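Local structure of Lmo2812 protein (Listeria monocytogenes EGD-e, 5ZQA) at residues R107-R112 with T203-K208; K65-F70 with N145-L150. The protein is a penicillin-binding protein of the peptidase S11 family that probably acts as a serine-type D-Ala-D-Ala carboxypeptidase on cell-wall peptidoglycan. All coordinates share one frame; numbering follows the deposited sequence.

Contact 1 of 2, residues R107-R112 with T203-K208; sequences RTWSVR and TDKGAK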
loop_
_atom_site.group_PDB
_atom_site.type_symbol
_atom_site.label_atom_id
_atom_site.label_comp_id
_atom_site.label_asym_id
_atom_site.label_seq_id
_atom_site.Cartn_x
_atom_site.Cartn_y
_atom_site.Cartn_z
ATOM N N ARG A 107 -5.417 0.734 -23.245
ATOM C CA ARG A 107 -6.628 0.669 -22.437
ATOM C C ARG A 107 -6.805 -0.676 -21.742
ATOM O O ARG A 107 -7.299 -0.738 -20.613
ATOM C CB ARG A 107 -7.847 0.966 -23.319
ATOM C CG ARG A 107 -9.184 0.894 -22.615
ATOM C CD ARG A 107 -9.318 1.995 -21.587
ATOM N NE ARG A 107 -9.256 3.319 -22.205
ATOM C CZ ARG A 107 -9.000 4.443 -21.541
ATOM N NH1 ARG A 107 -8.767 4.415 -20.233
ATOM N NH2 ARG A 107 -8.967 5.602 -22.190
ATOM N N THR A 108 -6.395 -1.752 -22.406
ATOM C CA THR A 108 -6.767 -3.099 -21.974
ATOM C C THR A 108 -5.573 -3.896 -21.456
ATOM O O THR A 108 -4.585 -4.054 -22.161
ATOM C CB THR A 108 -7.429 -3.852 -23.137
ATOM O OG1 THR A 108 -8.550 -3.094 -23.603
ATOM C CG2 THR A 108 -7.897 -5.250 -22.711
ATOM N N TRP A 109 -5.683 -4.394 -20.226
ATOM C CA TRP A 109 -4.583 -5.075 -19.529
ATOM C C TRP A 109 -5.072 -6.302 -18.798
ATOM O O TRP A 109 -6.225 -6.356 -18.381
ATOM C CB TRP A 109 -3.928 -4.149 -18.497
ATOM C CG TRP A 109 -3.290 -2.938 -19.087
ATOM C CD1 TRP A 109 -3.917 -1.800 -19.512
ATOM C CD2 TRP A 109 -1.895 -2.741 -19.324
ATOM N NE1 TRP A 109 -2.994 -0.907 -20.004
ATOM C CE2 TRP A 109 -1.743 -1.464 -19.906
ATOM C CE3 TRP A 109 -0.752 -3.526 -19.112
ATOM C CZ2 TRP A 109 -0.501 -0.947 -20.258
ATOM C CZ3 TRP A 109 0.475 -3.012 -19.465
ATOM C CH2 TRP A 109 0.593 -1.731 -20.033
ATOM N N SER A 110 -4.176 -7.261 -18.590
ATOM C CA SER A 110 -4.498 -8.415 -17.764
ATOM C C SER A 110 -4.600 -8.012 -16.300
ATOM O O SER A 110 -3.997 -7.028 -15.866
ATOM C CB SER A 110 -3.447 -9.515 -17.921
ATOM O OG SER A 110 -2.215 -9.118 -17.346
ATOM N N VAL A 111 -5.388 -8.767 -15.544
ATOM C CA VAL A 111 -5.484 -8.578 -14.101
ATOM C C VAL A 111 -4.104 -8.619 -13.447
ATOM O O VAL A 111 -3.805 -7.806 -12.565
ATOM C CB VAL A 111 -6.419 -9.642 -13.477
ATOM C CG1 VAL A 111 -6.265 -9.702 -11.970
ATOM C CG2 VAL A 111 -7.873 -9.356 -13.894
ATOM N N ARG A 112 -3.248 -9.532 -13.900
ATOM C CA ARG A 112 -1.869 -9.580 -13.426
ATOM C C ARG A 112 -1.169 -8.234 -13.599
ATOM O O ARG A 112 -0.578 -7.695 -12.657
ATOM C CB ARG A 112 -1.093 -10.672 -14.166
ATOM C CG ARG A 112 0.422 -10.612 -14.011
ATOM C CD ARG A 112 0.876 -10.765 -12.570
ATOM N NE ARG A 112 0.571 -12.098 -12.055
ATOM C CZ ARG A 112 0.720 -12.468 -10.790
ATOM N NH1 ARG A 112 1.173 -11.603 -9.880
ATOM N NH2 ARG A 112 0.398 -13.707 -10.436
ATOM N N THR A 203 5.780 -6.015 -17.410
ATOM C CA THR A 203 4.426 -6.523 -17.527
ATOM C C THR A 203 4.359 -7.601 -18.592
ATOM O O THR A 203 5.249 -7.712 -19.458
ATOM C CB THR A 203 3.435 -5.412 -17.876
ATOM O OG1 THR A 203 3.790 -4.841 -19.142
ATOM C CG2 THR A 203 3.438 -4.330 -16.803
ATOM N N ASP A 204 3.305 -8.398 -18.523
ATOM C CA ASP A 204 3.093 -9.413 -19.538
ATOM C C ASP A 204 2.822 -8.768 -20.897
ATOM O O ASP A 204 3.159 -9.343 -21.930
ATOM C CB ASP A 204 1.955 -10.348 -19.129
ATOM C CG ASP A 204 2.337 -11.242 -17.953
ATOM O OD1 ASP A 204 3.538 -11.279 -17.598
ATOM O OD2 ASP A 204 1.453 -11.915 -17.388
ATOM N N LYS A 205 2.237 -7.574 -20.910
ATOM C CA LYS A 205 2.032 -6.872 -22.173
ATOM C C LYS A 205 3.377 -6.458 -22.774
ATOM O O LYS A 205 3.554 -6.475 -23.995
ATOM C CB LYS A 205 1.121 -5.651 -21.986
ATOM C CG LYS A 205 0.612 -5.062 -23.303
ATOM C CD LYS A 205 -0.180 -3.782 -23.097
ATOM C CE LYS A 205 -1.567 -4.067 -22.589
ATOM N NZ LYS A 205 -2.367 -4.933 -23.513
ATOM N N GLY A 206 4.328 -6.092 -21.919
ATOM C CA GLY A 206 5.659 -5.739 -22.381
ATOM C C GLY A 206 6.250 -4.494 -21.733
ATOM O O GLY A 206 7.470 -4.380 -21.597
ATOM N N ALA A 207 5.389 -3.559 -21.335
ATOM C CA ALA A 207 5.842 -2.311 -20.728
ATOM C C ALA A 207 6.532 -2.565 -19.397
ATOM O O ALA A 207 6.096 -3.418 -18.618
ATOM C CB ALA A 207 4.673 -1.363 -20.535
ATOM N N LYS A 208 7.598 -1.816 -19.133
ATOM C CA LYS A 208 8.303 -1.925 -17.865
ATOM C C LYS A 208 7.856 -0.817 -16.927
ATOM O O LYS A 208 7.825 0.357 -17.305
ATOM C CB LYS A 208 9.825 -1.893 -18.078
ATOM C CG LYS A 208 10.325 -3.057 -18.939
ATOM C CD LYS A 208 11.840 -3.284 -18.853
ATOM C CE LYS A 208 12.478 -2.516 -17.697
ATOM N NZ LYS A 208 13.973 -2.513 -17.738
#

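Contact 2 of 2, residues K65-F70 with N145-L150; sequences KLMTAF and NQAKKL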
loop_
_atom_site.group_PDB
_atom_site.type_symbol
_atom_site.label_atom_id
_atom_site.label_comp_id
_atom_site.label_asym_id
_atom_site.label_seq_id
_atom_site.Cartn_x
_atom_site.Cartn_y
_atom_site.Cartn_z
ATOM N N LYS A 65 -4.396 0.962 -1.638
ATOM C CA LYS A 65 -4.190 -0.101 -2.611
ATOM C C LYS A 65 -3.769 -1.426 -1.985
ATOM O O LYS A 65 -3.913 -2.475 -2.617
ATOM C CB LYS A 65 -3.158 0.336 -3.647
ATOM C CG LYS A 65 -3.646 1.482 -4.531
ATOM C CD LYS A 65 -2.531 1.968 -5.438
ATOM C CE LYS A 65 -3.054 2.925 -6.511
ATOM N NZ LYS A 65 -3.361 4.248 -5.935
ATOM N N LEU A 66 -3.286 -1.401 -0.744
ATOM C CA LEU A 66 -2.968 -2.658 -0.066
ATOM C C LEU A 66 -4.238 -3.449 0.232
ATOM O O LEU A 66 -4.225 -4.677 0.191
ATOM C CB LEU A 66 -2.187 -2.409 1.225
ATOM C CG LEU A 66 -0.775 -1.859 0.976
ATOM C CD1 LEU A 66 -0.082 -1.520 2.279
ATOM C CD2 LEU A 66 0.081 -2.850 0.180
ATOM N N MET A 67 -5.338 -2.755 0.519
ATOM C CA MET A 67 -6.586 -3.470 0.767
ATOM C C MET A 67 -7.147 -3.988 -0.549
ATOM O O MET A 67 -7.661 -5.109 -0.612
ATOM C CB MET A 67 -7.625 -2.589 1.464
ATOM C CG MET A 67 -8.990 -3.282 1.610
ATOM S SD MET A 67 -8.941 -4.812 2.569
ATOM C CE MET A 67 -8.998 -4.162 4.240
ATOM N N THR A 68 -7.043 -3.185 -1.605
ATOM C CA THR A 68 -7.453 -3.667 -2.917
ATOM C C THR A 68 -6.624 -4.892 -3.324
ATOM O O THR A 68 -7.186 -5.866 -3.814
ATOM C CB THR A 68 -7.351 -2.548 -3.965
ATOM O OG1 THR A 68 -8.133 -1.438 -3.495
ATOM C CG2 THR A 68 -7.883 -2.990 -5.348
ATOM N N ALA A 69 -5.308 -4.850 -3.092
ATOM C CA ALA A 69 -4.444 -6.004 -3.370
ATOM C C ALA A 69 -4.914 -7.232 -2.595
ATOM O O ALA A 69 -5.001 -8.330 -3.161
ATOM C CB ALA A 69 -2.980 -5.682 -3.033
ATOM N N PHE A 70 -5.211 -7.055 -1.309
ATOM C CA PHE A 70 -5.683 -8.164 -0.478
ATOM C C PHE A 70 -6.915 -8.814 -1.090
ATOM O O PHE A 70 -6.987 -10.040 -1.207
ATOM C CB PHE A 70 -5.993 -7.687 0.954
ATOM C CG PHE A 70 -6.345 -8.805 1.894
ATOM C CD1 PHE A 70 -5.355 -9.524 2.535
ATOM C CD2 PHE A 70 -7.669 -9.167 2.104
ATOM C CE1 PHE A 70 -5.675 -10.564 3.397
ATOM C CE2 PHE A 70 -7.988 -10.201 2.958
ATOM C CZ PHE A 70 -6.986 -10.898 3.603
ATOM N N ASN A 145 -15.765 -3.838 4.752
ATOM C CA ASN A 145 -16.159 -5.126 5.313
ATOM C C ASN A 145 -14.949 -5.977 5.649
ATOM O O ASN A 145 -14.904 -6.614 6.699
ATOM C CB ASN A 145 -17.071 -5.880 4.348
ATOM C CG ASN A 145 -18.498 -5.390 4.399
ATOM O OD1 ASN A 145 -18.875 -4.629 5.293
ATOM N ND2 ASN A 145 -19.310 -5.842 3.453
ATOM N N GLN A 146 -13.960 -5.982 4.764
ATOM C CA GLN A 146 -12.755 -6.766 4.999
ATOM C C GLN A 146 -11.943 -6.177 6.145
ATOM O O GLN A 146 -11.358 -6.923 6.926
ATOM C CB GLN A 146 -11.896 -6.852 3.729
ATOM C CG GLN A 146 -10.664 -7.740 3.896
ATOM C CD GLN A 146 -11.016 -9.193 4.208
ATOM O OE1 GLN A 146 -10.590 -9.742 5.225
ATOM N NE2 GLN A 146 -11.780 -9.823 3.326
ATOM N N ALA A 147 -11.927 -4.848 6.248
ATOM C CA ALA A 147 -11.235 -4.178 7.340
ATOM C C ALA A 147 -11.793 -4.677 8.667
ATOM O O ALA A 147 -11.040 -5.045 9.570
ATOM C CB ALA A 147 -11.373 -2.654 7.226
ATOM N N LYS A 148 -13.118 -4.706 8.770
ATOM C CA LYS A 148 -13.770 -5.191 9.987
ATOM C C LYS A 148 -13.452 -6.666 10.230
ATOM O O LYS A 148 -13.108 -7.072 11.347
ATOM C CB LYS A 148 -15.284 -4.988 9.895
ATOM C CG LYS A 148 -16.047 -5.580 11.058
ATOM C CD LYS A 148 -17.540 -5.418 10.867
ATOM C CE LYS A 148 -18.045 -6.241 9.696
ATOM N NZ LYS A 148 -19.508 -6.021 9.493
ATOM N N LYS A 149 -13.557 -7.462 9.172
ATOM C CA LYS A 149 -13.371 -8.907 9.267
ATOM C C LYS A 149 -11.967 -9.235 9.744
ATOM O O LYS A 149 -11.764 -10.198 10.487
ATOM C CB LYS A 149 -13.648 -9.568 7.912
ATOM C CG LYS A 149 -13.590 -11.081 7.921
ATOM C CD LYS A 149 -13.828 -11.636 6.523
ATOM C CE LYS A 149 -13.661 -13.149 6.481
ATOM N NZ LYS A 149 -13.729 -13.673 5.086
ATOM N N LEU A 150 -11.007 -8.414 9.331
ATOM C CA LEU A 150 -9.606 -8.612 9.678
ATOM C C LEU A 150 -9.235 -8.106 11.061
ATOM O O LEU A 150 -8.164 -8.431 11.571
ATOM C CB LEU A 150 -8.711 -7.927 8.657
ATOM C CG LEU A 150 -8.678 -8.628 7.309
ATOM C CD1 LEU A 150 -7.599 -7.994 6.432
ATOM C CD2 LEU A 150 -8.466 -10.127 7.485
#

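Contact 1 of 2, residues R107-R112 with T203-K208
The loop between strands 200-202 and 208-210 packs through Lys205 on Trp109 of the short strand 108-110, in a cation-pi and CH-pi arrangement at the partly buried edge of the fold. The lysine chain runs across the indole at about a right angle, and its CE lies 3.6 Å from the centroid of the six-membered ring, 13° off the ring normal. Bends at chi3 (-77°) and chi4 (-59°) turn NZ to Thr108 O, to which it donates a 2.7 Å bond nearly in line with the carbonyl; NZ is then still over the five-membered ring, 5.0 Å from its centroid. Thr203 OG1 lies in the ring plane at the edge, 3.8 Å from Trp109 CZ3, and Ala207 CB meets Trp109 CH2 near that plane. The threonine hydroxyl also shapes the loop: it accepts from Gly206 N in an ST motif and donates to a lone pair of Ala207 O at 2.8 Å. Around this pair, Trp109 NE1 bonds to Lys106 O and its ring reaches Leu100 and Thr104 of helix 100-104. Strand 108-110 pairs with strand 86-88, while Asp113 of helix 111-120 receives the backbone N-H groups of Asp204 and Lys205.

Contact 2 of 2, residues K65-F70 with N145-L150
With CG anti to the backbone N in Met67, Phe70 and Gln146 (chi1 -176° in the glutamine), three long side chains are each directed toward the facing helix, where the segments of helices 65-77 and 139-150 cross at 82° with axes 11.2 Å apart. Met67 then bends at chi2 and chi3, which lays its thioether against the second helix: SD rests 3.6 Å from Gln146 CG, and CE reaches the backbone at Ala147 N, also 3.6 Å away, besides touching Ala147 CB. One turn on, Phe70 meets the end of the glutamine. Its CE2 is 3.4 Å from Gln146 CD, the ring and amide planes standing 52° apart, and NE2 lies near the ring plane at the edge. Leu150 comes from the opposite direction and places CD1 over one ring face, 4.2 Å from the centroid and offset toward the rim, as a CH-pi contact. The same ring makes an edge-to-face pair with His189, a ligand of a bound magnesium ion, so the packing adjoins a metal site. Lys65, the predicted proton acceptor, probably of the SxxK motif, begins the same helix and bonds to Ser62 and Asn124. Across the helix pair the forces are thus dispersion and shape: the glutamine takes part through its CB and CG and, obliquely, through its amide against the ring, without hydrogen bonds between these segments.

How the contacts relate
Contact 2 is a buried helix-helix interface with its centre about 11 Å from that of the chain, against about 20 Å for the centre of contact 1, which mixes buried with exposed residues. Their centres are 24 Å apart and the nearest atoms about 9 Å, so they do not touch, although helix 111-120, which begins in contact 1, also packs Met118 and Leu119 against residues of helix 65-77. An aromatic ring takes part in both, but contact 2 divides its packing between Phe70 and Met67. In contact 1 the ring's main partner is an exposed lysine that ends on a carbonyl; in contact 2 the ring meets a leucine methyl and a glutamine amide. Along the chain the four segments alternate.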